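Local coordinates for protein DNA primase (Helicobacter pylori, PDB 4EHS) that synthesises the short RNA primers that DNA polymerase extends during replication, and stimulates the DnaB helicase, to which its C-terminal domain, the part described here, binds, at residues Glu31-Leu36 with Arg101-Arg106; Val52-Ser57 with Gly142-Ile147; Lys35-Tyr40 with Gly94-Glu99; Arg110-Ile115 with Lys131-Ile136. All coordinates share one frame; numbering follows the deposited sequence.

Contact 1 (Glu31-Leu36 with Arg101-Arg106); sequences EFLEKL and RLLILR
L33 of helix 30-43 points its CB at helix 96-117 and pushes one methyl, CD2, between L102 and L103. With CG anti to the backbone N (chi1 -176°), that methyl reaches the backbone itself and lies 3.6 Å from both N and CA of L103. On one flank it meets L102, whose CG is 3.8 Å from L33 CD2; on the other it touches L103, with L33 CD2 and L103 CD1 4.0 Å apart. Both leucines of helix 96-117 run obliquely to L33, so branched ends interleave instead of meeting head on. The other methyl of L33, CD1, leans toward L102 CD2.

R106, one turn on from L102 and L103, lays its chain beside the same methyl, its CD 4.2 Å from L33 CD2, which also sits over one face of the guanidinium. The end of that group is held by the backbone, NH2 of R106 bonding to O of P28. E34 joins through its aliphatic part alone: its CG lies 3.9 Å from L103 CD1, the two side chains crossing at about a right angle. Beyond CG the chain is extended and carries the carboxylate to the loop before helix 64-71, where OE2 accepts from N of L61 and OE1 from N of H62. A buried acid is thus satisfied by main-chain N-H groups.

No hydrogen bond joins the two segments. Their axes approach to 10.1 Å with N-to-C directions 136° apart, an apolar, obliquely antiparallel helix-helix packing in the interior of the all-helical, helicase-binding domain of DnaG primase.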
loop_
_atom_site.group_PDB
_atom_site.type_symbol
_atom_site.label_atom_id
_atom_site.label_comp_id
_atom_site.label_asym_id
_atom_site.label_seq_id
_atom_site.Cartn_x
_atom_site.Cartn_y
_atom_site.Cartn_z
ATOM N N GLU A 31 11.666 9.852 15.938
ATOM C CA GLU A 31 10.920 11.091 15.963
ATOM C C GLU A 31 11.671 12.066 15.040
ATOM O O GLU A 31 11.032 12.758 14.215
ATOM C CB GLU A 31 10.747 11.643 17.411
ATOM C CG GLU A 31 10.272 13.080 17.379
ATOM C CD GLU A 31 9.706 13.567 18.712
ATOM O OE1 GLU A 31 9.572 12.768 19.650
ATOM O OE2 GLU A 31 9.363 14.748 18.798
ATOM N N PHE A 32 13.008 12.055 15.100
ATOM C CA PHE A 32 13.798 12.902 14.220
ATOM C C PHE A 32 13.561 12.495 12.746
ATOM O O PHE A 32 13.405 13.311 11.858
ATOM C CB PHE A 32 15.304 12.778 14.521
ATOM C CG PHE A 32 16.178 13.744 13.664
ATOM C CD1 PHE A 32 16.385 15.074 14.056
ATOM C CD2 PHE A 32 16.726 13.296 12.467
ATOM C CE1 PHE A 32 17.176 15.909 13.248
ATOM C CE2 PHE A 32 17.520 14.123 11.653
ATOM C CZ PHE A 32 17.713 15.435 12.058
ATOM N N LEU A 33 13.589 11.217 12.490
ATOM C CA LEU A 33 13.376 10.765 11.102
ATOM C C LEU A 33 11.975 11.134 10.587
ATOM O O LEU A 33 11.850 11.529 9.408
ATOM C CB LEU A 33 13.503 9.234 11.020
ATOM C CG LEU A 33 13.396 8.607 9.647
ATOM C CD1 LEU A 33 14.453 9.209 8.701
ATOM C CD2 LEU A 33 13.612 7.082 9.761
ATOM N N GLU A 34 10.941 11.023 11.407
ATOM C CA GLU A 34 9.583 11.405 10.945
ATOM C C GLU A 34 9.517 12.908 10.629
ATOM O O GLU A 34 8.913 13.354 9.619
ATOM C CB GLU A 34 8.559 11.081 12.031
ATOM C CG GLU A 34 8.392 9.548 12.176
ATOM C CD GLU A 34 7.233 9.158 13.059
ATOM O OE1 GLU A 34 6.431 10.037 13.422
ATOM O OE2 GLU A 34 7.141 7.909 13.318
ATOM N N LYS A 35 10.166 13.685 11.502
ATOM C CA LYS A 35 10.237 15.149 11.252
ATOM C C LYS A 35 10.919 15.471 9.952
ATOM O O LYS A 35 10.478 16.390 9.208
ATOM C CB LYS A 35 11.000 15.865 12.425
ATOM C CG LYS A 35 10.088 16.005 13.628
ATOM C CD LYS A 35 10.793 16.939 14.669
ATOM C CE LYS A 35 11.670 16.159 15.567
ATOM N NZ LYS A 35 12.041 16.946 16.831
ATOM N N LEU A 36 12.005 14.767 9.700
ATOM C CA LEU A 36 12.852 15.000 8.530
ATOM C C LEU A 36 12.070 14.712 7.279
ATOM O O LEU A 36 12.062 15.533 6.373
ATOM C CB LEU A 36 14.181 14.261 8.629
ATOM C CG LEU A 36 15.192 14.461 7.511
ATOM C CD1 LEU A 36 15.653 15.911 7.499
ATOM C CD2 LEU A 36 16.375 13.518 7.752
ATOM N N ARG A 101 13.095 5.782 2.545
ATOM C CA ARG A 101 13.387 4.351 2.588
ATOM C C ARG A 101 13.702 3.903 4.032
ATOM O O ARG A 101 13.285 2.825 4.483
ATOM C CB ARG A 101 14.558 3.981 1.629
ATOM C CG ARG A 101 14.204 3.749 0.159
ATOM C CD ARG A 101 15.301 2.966 -0.661
ATOM N NE ARG A 101 16.620 3.503 -0.407
ATOM C CZ ARG A 101 17.114 4.623 -0.967
ATOM N NH1 ARG A 101 16.431 5.279 -1.906
ATOM N NH2 ARG A 101 18.339 5.046 -0.610
ATOM N N LEU A 102 14.425 4.732 4.782
ATOM C CA LEU A 102 14.745 4.335 6.158
ATOM C C LEU A 102 13.527 4.324 7.052
ATOM O O LEU A 102 13.402 3.426 7.847
ATOM C CB LEU A 102 15.827 5.315 6.684
ATOM C CG LEU A 102 16.343 5.018 8.084
ATOM C CD1 LEU A 102 17.072 3.695 8.022
ATOM C CD2 LEU A 102 17.262 6.189 8.579
ATOM N N LEU A 103 12.586 5.274 6.860
ATOM C CA LEU A 103 11.372 5.264 7.617
ATOM C C LEU A 103 10.569 3.979 7.350
ATOM O O LEU A 103 10.070 3.334 8.292
ATOM C CB LEU A 103 10.510 6.480 7.225
ATOM C CG LEU A 103 9.239 6.620 8.059
ATOM C CD1 LEU A 103 9.624 7.024 9.441
ATOM C CD2 LEU A 103 8.452 7.738 7.374
ATOM N N ILE A 104 10.472 3.627 6.065
ATOM C CA ILE A 104 9.747 2.398 5.706
ATOM C C ILE A 104 10.446 1.170 6.243
ATOM O O ILE A 104 9.752 0.280 6.776
ATOM C CB ILE A 104 9.519 2.321 4.192
ATOM C CG1 ILE A 104 8.649 3.503 3.728
ATOM C CG2 ILE A 104 8.802 0.997 3.805
ATOM C CD1 ILE A 104 8.727 3.699 2.196
ATOM N N LEU A 105 11.770 1.097 6.057
ATOM C CA LEU A 105 12.592 -0.018 6.618
ATOM C C LEU A 105 12.344 -0.172 8.108
ATOM O O LEU A 105 12.017 -1.301 8.573
ATOM C CB LEU A 105 14.100 0.138 6.300
ATOM C CG LEU A 105 15.073 -0.893 6.915
ATOM C CD1 LEU A 105 14.955 -2.247 6.258
ATOM C CD2 LEU A 105 16.504 -0.422 6.837
ATOM N N ARG A 106 12.430 0.915 8.878
ATOM C CA ARG A 106 12.002 0.855 10.280
ATOM C C ARG A 106 10.628 0.292 10.588
ATOM O O ARG A 106 10.475 -0.558 11.498
ATOM C CB ARG A 106 12.180 2.186 10.983
ATOM C CG ARG A 106 13.698 2.442 10.986
ATOM C CD ARG A 106 14.030 3.497 11.992
ATOM N NE ARG A 106 15.505 3.726 12.078
ATOM C CZ ARG A 106 15.976 4.743 12.812
ATOM N NH1 ARG A 106 15.124 5.517 13.481
ATOM N NH2 ARG A 106 17.259 4.979 12.856
#

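Contact 2 (Val52-Ser57 with Gly142-Ile147); sequences VGYIHS and GELVAI
O of Y54 accepts the one hydrogen bond between these loops, from N of I147 at 2.9 Å. The bond is almost straight (175° at the hydrogen), with the donor in the carbonyl plane. Beyond this bond the I147 side chain packs on the residues after Y54: CD1 touches CG2 of I55, and CG2 comes 3.9 Å from NE2 of H56, the two side chains crossing at about a right angle. The imidazole presents its edge to the carbonyl of I147, with H56 CD2 3.3 Å from I147 O, a buried oxygen with no polar partner in the model. Its ND1 and NE2 make weak hydrogen bonds, to N of G58 and O of E149 respectively.

At the other end the Y54 ring runs along L144-A146. L144 lies over one face, its CB 3.9 Å from the centroid and 17° off the ring normal, a CH-pi contact shifted toward the rim. The ring edge meets main chain, Y54 CD1 being 3.5 Å from A146 N in the ring plane. With CG anti to its carbonyl carbon (chi1 -61°), Y54 can follow the second loop. CB of A146 rests 3.7 Å from O of G53 and also packs on A146 of the second subunit.

G142, at positive phi, ends helix 122-140 in a Schellman motif. This loop-to-loop contact, bonded once through the backbone, also forms part of the dimer interface.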
loop_
_atom_site.group_PDB
_atom_site.type_symbol
_atom_site.label_atom_id
_atom_site.label_comp_id
_atom_site.label_asym_id
_atom_site.label_seq_id
_atom_site.Cartn_x
_atom_site.Cartn_y
_atom_site.Cartn_z
ATOM N N VAL A 52 3.052 9.484 -1.100
ATOM C CA VAL A 52 1.727 8.882 -0.822
ATOM C C VAL A 52 1.517 7.549 -1.598
ATOM O O VAL A 52 0.559 6.848 -1.289
ATOM C CB VAL A 52 0.528 9.873 -1.036
ATOM C CG1 VAL A 52 0.702 11.058 -0.094
ATOM C CG2 VAL A 52 0.524 10.264 -2.478
ATOM N N GLY A 53 2.424 7.218 -2.516
ATOM C CA GLY A 53 2.539 5.881 -3.144
ATOM C C GLY A 53 2.960 4.784 -2.172
ATOM O O GLY A 53 2.730 3.590 -2.448
ATOM N N TYR A 54 3.553 5.175 -1.024
ATOM C CA TYR A 54 4.289 4.176 -0.165
ATOM C C TYR A 54 3.899 4.289 1.311
ATOM O O TYR A 54 3.944 3.290 2.048
ATOM C CB TYR A 54 5.800 4.370 -0.298
ATOM C CG TYR A 54 6.256 4.164 -1.716
ATOM C CD1 TYR A 54 6.371 2.882 -2.261
ATOM C CD2 TYR A 54 6.482 5.269 -2.549
ATOM C CE1 TYR A 54 6.782 2.708 -3.601
ATOM C CE2 TYR A 54 6.848 5.109 -3.880
ATOM C CZ TYR A 54 6.962 3.810 -4.390
ATOM O OH TYR A 54 7.346 3.662 -5.702
ATOM N N ILE A 55 3.535 5.483 1.780
ATOM C CA ILE A 55 3.242 5.643 3.162
ATOM C C ILE A 55 1.885 6.297 3.326
ATOM O O ILE A 55 1.339 6.989 2.407
ATOM C CB ILE A 55 4.361 6.413 3.981
ATOM C CG1 ILE A 55 4.570 7.811 3.362
ATOM C CG2 ILE A 55 5.670 5.636 3.947
ATOM C CD1 ILE A 55 5.314 8.805 4.209
ATOM N N HIS A 56 1.350 6.077 4.494
ATOM C CA HIS A 56 0.154 6.780 4.927
ATOM C C HIS A 56 0.335 7.232 6.355
ATOM O O HIS A 56 1.347 6.918 7.047
ATOM C CB HIS A 56 -1.073 5.846 4.764
ATOM C CG HIS A 56 -0.931 4.559 5.545
ATOM N ND1 HIS A 56 -1.135 4.503 6.869
ATOM C CD2 HIS A 56 -0.515 3.295 5.163
ATOM C CE1 HIS A 56 -0.879 3.259 7.328
ATOM N NE2 HIS A 56 -0.492 2.522 6.292
ATOM N N SER A 57 -0.675 7.958 6.845
ATOM C CA SER A 57 -0.697 8.493 8.165
ATOM C C SER A 57 -0.372 7.488 9.293
ATOM O O SER A 57 0.404 7.811 10.203
ATOM C CB SER A 57 -2.088 9.121 8.352
ATOM O OG SER A 57 -2.230 9.537 9.651
ATOM N N GLY A 142 17.941 -0.821 -2.062
ATOM C CA GLY A 142 17.590 0.522 -2.553
ATOM C C GLY A 142 16.218 0.761 -3.188
ATOM O O GLY A 142 16.006 1.828 -3.785
ATOM N N GLU A 143 15.287 -0.210 -3.106
ATOM C CA GLU A 143 13.962 -0.060 -3.726
ATOM C C GLU A 143 12.965 0.458 -2.702
ATOM O O GLU A 143 12.985 0.013 -1.570
ATOM C CB GLU A 143 13.322 -1.389 -4.176
ATOM C CG GLU A 143 14.065 -2.356 -5.069
ATOM C CD GLU A 143 13.106 -3.394 -5.614
ATOM O OE1 GLU A 143 11.879 -3.113 -5.629
ATOM O OE2 GLU A 143 13.566 -4.476 -6.053
ATOM N N LEU A 144 12.030 1.308 -3.107
ATOM C CA LEU A 144 10.970 1.694 -2.201
ATOM C C LEU A 144 9.914 0.590 -2.231
ATOM O O LEU A 144 9.708 -0.091 -3.281
ATOM C CB LEU A 144 10.327 3.025 -2.654
ATOM C CG LEU A 144 11.152 4.239 -2.282
ATOM C CD1 LEU A 144 10.767 5.547 -2.979
ATOM C CD2 LEU A 144 10.939 4.407 -0.771
ATOM N N VAL A 145 9.235 0.401 -1.114
ATOM C CA VAL A 145 8.201 -0.658 -1.014
ATOM C C VAL A 145 7.074 -0.003 -0.242
ATOM O O VAL A 145 7.321 0.701 0.745
ATOM C CB VAL A 145 8.699 -1.902 -0.220
ATOM C CG1 VAL A 145 7.634 -2.987 -0.119
ATOM C CG2 VAL A 145 9.949 -2.466 -0.895
ATOM N N ALA A 146 5.843 -0.210 -0.707
ATOM C CA ALA A 146 4.633 0.341 -0.078
ATOM C C ALA A 146 4.259 -0.362 1.205
ATOM O O ALA A 146 4.386 -1.595 1.302
ATOM C CB ALA A 146 3.479 0.219 -1.081
ATOM N N ILE A 147 3.786 0.385 2.199
ATOM C CA ILE A 147 3.109 -0.171 3.383
ATOM C C ILE A 147 1.576 -0.195 3.207
ATOM O O ILE A 147 0.892 0.854 3.396
ATOM C CB ILE A 147 3.401 0.740 4.610
ATOM C CG1 ILE A 147 4.902 0.820 4.759
ATOM C CG2 ILE A 147 2.624 0.298 5.870
ATOM C CD1 ILE A 147 5.393 1.885 5.739
#

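Contact 3 (Lys35-Tyr40 with Gly94-Glu99); sequences KLVIRY and GGFEKE
Y40 of helix 30-43 packs against the N-terminal part of helix 96-117, a helix-helix contact within the all-helical, helicase-binding domain. Its CB is 3.3 Å from F96 CD1, and CG is nearly as close to the same atom. Further out, CD1 faces CB of F96 and CE2 passes 4.0 Å from CG of E99. F96 CA stands over the centre of one face of the ring, 3.8 Å from the centroid and only 8° off the normal, a CH-pi contact. F96 holds CG anti to its backbone N (chi1 176°), which turns its ring edge toward that face, in an offset edge-to-face pair with planes at 61°.

V37 packs CG1 on F96 CE1 and CG2 on CB of E99, with the E99 carbonyl O also close by, while L36 sets CD2 3.6 Å from CD of E99. Bent at chi2, the E99 chain runs obliquely past Y40, with ring and carboxylate planes not far from parallel. At the tip of the tyrosine, OH lies 3.5 Å from C of G95 and bonds to N of K92. It also meets a water at 2.6 Å, which donates to OE2 of E99 at 3.0 Å.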
loop_
_atom_site.group_PDB
_atom_site.type_symbol
_atom_site.label_atom_id
_atom_site.label_comp_id
_atom_site.label_asym_id
_atom_site.label_seq_id
_atom_site.Cartn_x
_atom_site.Cartn_y
_atom_site.Cartn_z
ATOM N N LYS A 35 10.166 13.685 11.502
ATOM C CA LYS A 35 10.237 15.149 11.252
ATOM C C LYS A 35 10.919 15.471 9.952
ATOM O O LYS A 35 10.478 16.390 9.208
ATOM C CB LYS A 35 11.000 15.865 12.425
ATOM C CG LYS A 35 10.088 16.005 13.628
ATOM C CD LYS A 35 10.793 16.939 14.669
ATOM C CE LYS A 35 11.670 16.159 15.567
ATOM N NZ LYS A 35 12.041 16.946 16.831
ATOM N N LEU A 36 12.005 14.767 9.700
ATOM C CA LEU A 36 12.852 15.000 8.530
ATOM C C LEU A 36 12.070 14.712 7.279
ATOM O O LEU A 36 12.062 15.533 6.373
ATOM C CB LEU A 36 14.181 14.261 8.629
ATOM C CG LEU A 36 15.192 14.461 7.511
ATOM C CD1 LEU A 36 15.653 15.911 7.499
ATOM C CD2 LEU A 36 16.375 13.518 7.752
ATOM N N VAL A 37 11.381 13.573 7.299
ATOM C CA VAL A 37 10.630 13.115 6.126
ATOM C C VAL A 37 9.538 14.171 5.845
ATOM O O VAL A 37 9.392 14.615 4.693
ATOM C CB VAL A 37 10.091 11.671 6.344
ATOM C CG1 VAL A 37 9.030 11.387 5.292
ATOM C CG2 VAL A 37 11.212 10.632 6.158
ATOM N N ILE A 38 8.802 14.619 6.869
ATOM C CA ILE A 38 7.716 15.540 6.658
ATOM C C ILE A 38 8.255 16.904 6.198
ATOM O O ILE A 38 7.609 17.629 5.419
ATOM C CB ILE A 38 6.855 15.644 7.916
ATOM C CG1 ILE A 38 6.119 14.278 8.111
ATOM C CG2 ILE A 38 5.782 16.746 7.752
ATOM C CD1 ILE A 38 5.468 14.162 9.480
ATOM N N ARG A 39 9.413 17.246 6.772
ATOM C CA ARG A 39 10.023 18.566 6.395
ATOM C C ARG A 39 10.342 18.603 4.869
ATOM O O ARG A 39 10.138 19.642 4.149
ATOM C CB ARG A 39 11.287 18.786 7.276
ATOM C CG ARG A 39 11.900 20.166 6.851
ATOM C CD ARG A 39 10.951 21.332 7.128
ATOM N NE ARG A 39 11.803 22.509 6.819
ATOM C CZ ARG A 39 12.500 23.131 7.753
ATOM N NH1 ARG A 39 12.241 22.906 9.064
ATOM N NH2 ARG A 39 13.378 24.091 7.362
ATOM N N TYR A 40 10.869 17.499 4.348
ATOM C CA TYR A 40 11.080 17.383 2.894
ATOM C C TYR A 40 9.748 17.576 2.156
ATOM O O TYR A 40 9.698 18.290 1.135
ATOM C CB TYR A 40 11.577 16.021 2.506
ATOM C CG TYR A 40 13.099 15.862 2.530
ATOM C CD1 TYR A 40 13.869 16.385 1.510
ATOM C CD2 TYR A 40 13.729 15.195 3.571
ATOM C CE1 TYR A 40 15.281 16.217 1.492
ATOM C CE2 TYR A 40 15.128 15.026 3.579
ATOM C CZ TYR A 40 15.909 15.594 2.543
ATOM O OH TYR A 40 17.279 15.431 2.530
ATOM N N GLY A 94 18.619 15.656 -3.373
ATOM C CA GLY A 94 18.684 14.209 -3.634
ATOM C C GLY A 94 18.662 13.351 -2.387
ATOM O O GLY A 94 18.948 12.191 -2.446
ATOM N N GLY A 95 18.350 13.928 -1.237
ATOM C CA GLY A 95 18.437 13.185 0.002
ATOM C C GLY A 95 17.129 12.596 0.497
ATOM O O GLY A 95 17.167 11.767 1.414
ATOM N N PHE A 96 15.988 12.984 -0.109
ATOM C CA PHE A 96 14.660 12.573 0.399
ATOM C C PHE A 96 14.434 11.038 0.363
ATOM O O PHE A 96 13.956 10.436 1.350
ATOM C CB PHE A 96 13.571 13.151 -0.474
ATOM C CG PHE A 96 12.190 12.700 -0.076
ATOM C CD1 PHE A 96 11.684 13.013 1.198
ATOM C CD2 PHE A 96 11.424 11.879 -0.960
ATOM C CE1 PHE A 96 10.417 12.568 1.572
ATOM C CE2 PHE A 96 10.175 11.456 -0.574
ATOM C CZ PHE A 96 9.689 11.766 0.670
ATOM N N GLU A 97 14.694 10.434 -0.804
ATOM C CA GLU A 97 14.362 9.034 -0.919
ATOM C C GLU A 97 15.103 8.135 0.047
ATOM O O GLU A 97 14.534 7.161 0.506
ATOM C CB GLU A 97 14.567 8.535 -2.354
ATOM C CG GLU A 97 13.429 9.052 -3.163
ATOM C CD GLU A 97 13.420 8.519 -4.585
ATOM O OE1 GLU A 97 13.892 7.346 -4.797
ATOM O OE2 GLU A 97 12.849 9.244 -5.448
ATOM N N LYS A 98 16.346 8.437 0.386
ATOM C CA LYS A 98 17.054 7.636 1.405
ATOM C C LYS A 98 16.370 7.729 2.775
ATOM O O LYS A 98 16.268 6.739 3.473
ATOM C CB LYS A 98 18.489 8.115 1.513
ATOM C CG LYS A 98 19.308 7.454 2.589
ATOM C CD LYS A 98 20.479 8.372 2.908
ATOM C CE LYS A 98 21.615 7.689 3.652
ATOM N NZ LYS A 98 21.523 7.939 5.116
ATOM N N GLU A 99 15.857 8.912 3.157
ATOM C CA GLU A 99 15.184 9.025 4.444
ATOM C C GLU A 99 13.810 8.388 4.355
ATOM O O GLU A 99 13.394 7.801 5.338
ATOM C CB GLU A 99 14.964 10.485 4.843
ATOM C CG GLU A 99 16.202 11.406 4.806
ATOM C CD GLU A 99 17.403 10.863 5.542
ATOM O OE1 GLU A 99 17.242 9.934 6.362
ATOM O OE2 GLU A 99 18.547 11.371 5.276
HETATM O O HOH W 1 18.388 14.335 4.601
#

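Contact 4 (Arg110-Ile115 with Lys131-Ile136); sequences RQLKEI and KARQAI
L112 meets I136 and A132 in the apolar contacts between helices 96-117 and 122-140. Its CD1 lies 3.7 Å from CD1 of I136, the two side chains reaching toward each other tip to tip. The second methyl, CD2, lies 4.0 Å from CB of A132, which has Q111 CB on it as well, at 4.2 Å. Bent at chi2 (-51°), Q111 lends only its CB here and carries its amide away from helix 122-140.

A second kind of contact sets hydrocarbon against a charged chain. R133 crosses L112 at about a right angle, with its CG 3.7 Å from L112 CD2, and then bends at chi3 so that the guanidinium turns back over the leucine. CD2 stands 3.9 Å from the guanidinium plane, over one face and toward the rim. Hydrogen bonds between the segments are absent.

The local axes are 9.5 Å apart and 165° from parallel, so helices 96-117 and 122-140 form an antiparallel helical hairpin. L129 adds to L112 from the same second helix, and F108 packs on A132 and I136. Beside the contact, NZ of K131 pairs with E149 OE1 of its own chain and also bonds to O of V52 of the second subunit.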
loop_
_atom_site.group_PDB
_atom_site.type_symbol
_atom_site.label_atom_id
_atom_site.label_comp_id
_atom_site.label_asym_id
_atom_site.label_seq_id
_atom_site.Cartn_x
_atom_site.Cartn_y
_atom_site.Cartn_z
ATOM N N ARG A 110 10.025 -3.229 12.750
ATOM C CA ARG A 110 9.059 -3.356 13.801
ATOM C C ARG A 110 8.018 -4.471 13.540
ATOM O O ARG A 110 7.600 -5.154 14.483
ATOM C CB ARG A 110 8.303 -2.051 14.055
ATOM C CG ARG A 110 9.171 -0.969 14.709
ATOM C CD ARG A 110 8.368 0.250 15.154
ATOM N NE ARG A 110 7.438 0.869 14.216
ATOM C CZ ARG A 110 7.766 1.774 13.271
ATOM N NH1 ARG A 110 9.026 2.154 13.107
ATOM N NH2 ARG A 110 6.801 2.300 12.521
ATOM N N GLN A 111 7.557 -4.596 12.301
ATOM C CA GLN A 111 6.619 -5.653 11.960
ATOM C C GLN A 111 7.178 -7.022 12.305
ATOM O O GLN A 111 6.432 -7.870 12.767
ATOM C CB GLN A 111 6.267 -5.615 10.465
ATOM C CG GLN A 111 5.331 -4.471 10.137
ATOM C CD GLN A 111 4.126 -4.427 11.030
ATOM O OE1 GLN A 111 3.934 -3.485 11.784
ATOM N NE2 GLN A 111 3.302 -5.448 10.956
ATOM N N LEU A 112 8.433 -7.252 11.980
ATOM C CA LEU A 112 9.097 -8.508 12.270
ATOM C C LEU A 112 8.978 -8.832 13.766
ATOM O O LEU A 112 8.735 -9.969 14.124
ATOM C CB LEU A 112 10.574 -8.497 11.845
ATOM C CG LEU A 112 10.965 -8.815 10.414
ATOM C CD1 LEU A 112 12.458 -9.089 10.294
ATOM C CD2 LEU A 112 10.205 -10.011 9.858
ATOM N N LYS A 113 9.122 -7.841 14.630
ATOM C CA LYS A 113 8.884 -8.089 16.089
ATOM C C LYS A 113 7.432 -8.241 16.516
ATOM O O LYS A 113 7.110 -9.059 17.404
ATOM C CB LYS A 113 9.453 -6.951 16.945
ATOM C CG LYS A 113 10.961 -6.819 16.949
ATOM C CD LYS A 113 11.341 -5.834 18.056
ATOM C CE LYS A 113 11.077 -6.410 19.451
ATOM N NZ LYS A 113 11.004 -5.330 20.475
ATOM N N GLU A 114 6.563 -7.429 15.934
ATOM C CA GLU A 114 5.200 -7.327 16.389
ATOM C C GLU A 114 4.276 -8.454 15.901
ATOM O O GLU A 114 3.377 -8.882 16.624
ATOM C CB GLU A 114 4.620 -5.994 15.943
ATOM C CG GLU A 114 5.306 -4.802 16.611
ATOM C CD GLU A 114 4.705 -3.447 16.220
ATOM O OE1 GLU A 114 3.497 -3.389 15.846
ATOM O OE2 GLU A 114 5.439 -2.424 16.289
ATOM N N ILE A 115 4.471 -8.890 14.662
ATOM C CA ILE A 115 3.615 -9.905 14.071
ATOM C C ILE A 115 3.575 -11.193 14.939
ATOM O O ILE A 115 2.472 -11.736 15.184
ATOM C CB ILE A 115 4.024 -10.243 12.637
ATOM C CG1 ILE A 115 3.636 -9.067 11.728
ATOM C CG2 ILE A 115 3.278 -11.483 12.178
ATOM C CD1 ILE A 115 4.389 -9.156 10.397
ATOM N N LYS A 131 6.355 -11.202 3.894
ATOM C CA LYS A 131 6.266 -9.902 3.240
ATOM C C LYS A 131 7.171 -8.866 3.888
ATOM O O LYS A 131 7.862 -8.114 3.177
ATOM C CB LYS A 131 4.839 -9.414 3.249
ATOM C CG LYS A 131 4.674 -8.121 2.423
ATOM C CD LYS A 131 4.079 -6.954 3.249
ATOM C CE LYS A 131 3.621 -5.742 2.394
ATOM N NZ LYS A 131 2.141 -5.564 2.373
ATOM N N ALA A 132 7.222 -8.828 5.214
ATOM C CA ALA A 132 8.126 -7.854 5.877
ATOM C C ALA A 132 9.583 -8.154 5.581
ATOM O O ALA A 132 10.351 -7.271 5.384
ATOM C CB ALA A 132 7.910 -7.859 7.362
ATOM N N ARG A 133 9.973 -9.442 5.609
ATOM C CA ARG A 133 11.371 -9.812 5.277
ATOM C C ARG A 133 11.752 -9.455 3.851
ATOM O O ARG A 133 12.888 -8.980 3.578
ATOM C CB ARG A 133 11.621 -11.327 5.489
ATOM C CG ARG A 133 11.748 -11.744 6.938
ATOM C CD ARG A 133 12.081 -13.307 7.047
ATOM N NE ARG A 133 11.269 -13.917 8.110
ATOM C CZ ARG A 133 11.531 -13.750 9.387
ATOM N NH1 ARG A 133 12.619 -13.039 9.681
ATOM N NH2 ARG A 133 10.710 -14.238 10.372
ATOM N N GLN A 134 10.815 -9.711 2.946
ATOM C CA GLN A 134 11.028 -9.423 1.568
ATOM C C GLN A 134 11.210 -7.912 1.425
ATOM O O GLN A 134 12.124 -7.441 0.692
ATOM C CB GLN A 134 9.882 -9.898 0.704
ATOM C CG GLN A 134 10.224 -9.678 -0.771
ATOM C CD GLN A 134 9.074 -9.949 -1.719
ATOM O OE1 GLN A 134 7.907 -9.834 -1.345
ATOM N NE2 GLN A 134 9.400 -10.333 -2.952
ATOM N N ALA A 135 10.325 -7.172 2.076
ATOM C CA ALA A 135 10.400 -5.673 1.969
ATOM C C ALA A 135 11.748 -5.133 2.458
ATOM O O ALA A 135 12.392 -4.257 1.827
ATOM C CB ALA A 135 9.223 -5.045 2.757
ATOM N N ILE A 136 12.198 -5.665 3.587
ATOM C CA ILE A 136 13.471 -5.270 4.205
ATOM C C ILE A 136 14.599 -5.559 3.206
ATOM O O ILE A 136 15.478 -4.733 3.025
ATOM C CB ILE A 136 13.648 -5.975 5.576
ATOM C CG1 ILE A 136 12.648 -5.400 6.623
ATOM C CG2 ILE A 136 15.107 -5.846 6.097
ATOM C CD1 ILE A 136 12.513 -6.250 7.905
#

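Helix 96-117 runs through contacts 3, 1 and 4, by its start, middle and later part. Contacts 1 and 3 begin from the same stretch of helix 30-43, have centres about 8 Å apart and close before contact 4 opens, about 22 Å from contact 3. Contact 2, its centre 12 to 14 Å from the others, joins the loop after helix 45-51 to the chain after helix 122-140; it crosses contacts 1 and 3 and encloses contact 4. The long helix thus belongs to both the helical body and the C-terminal hairpin. Contact 2 packs on the second subunit, and K131 beside contact 4 bonds to it, in line with the dimer this domain forms in solution.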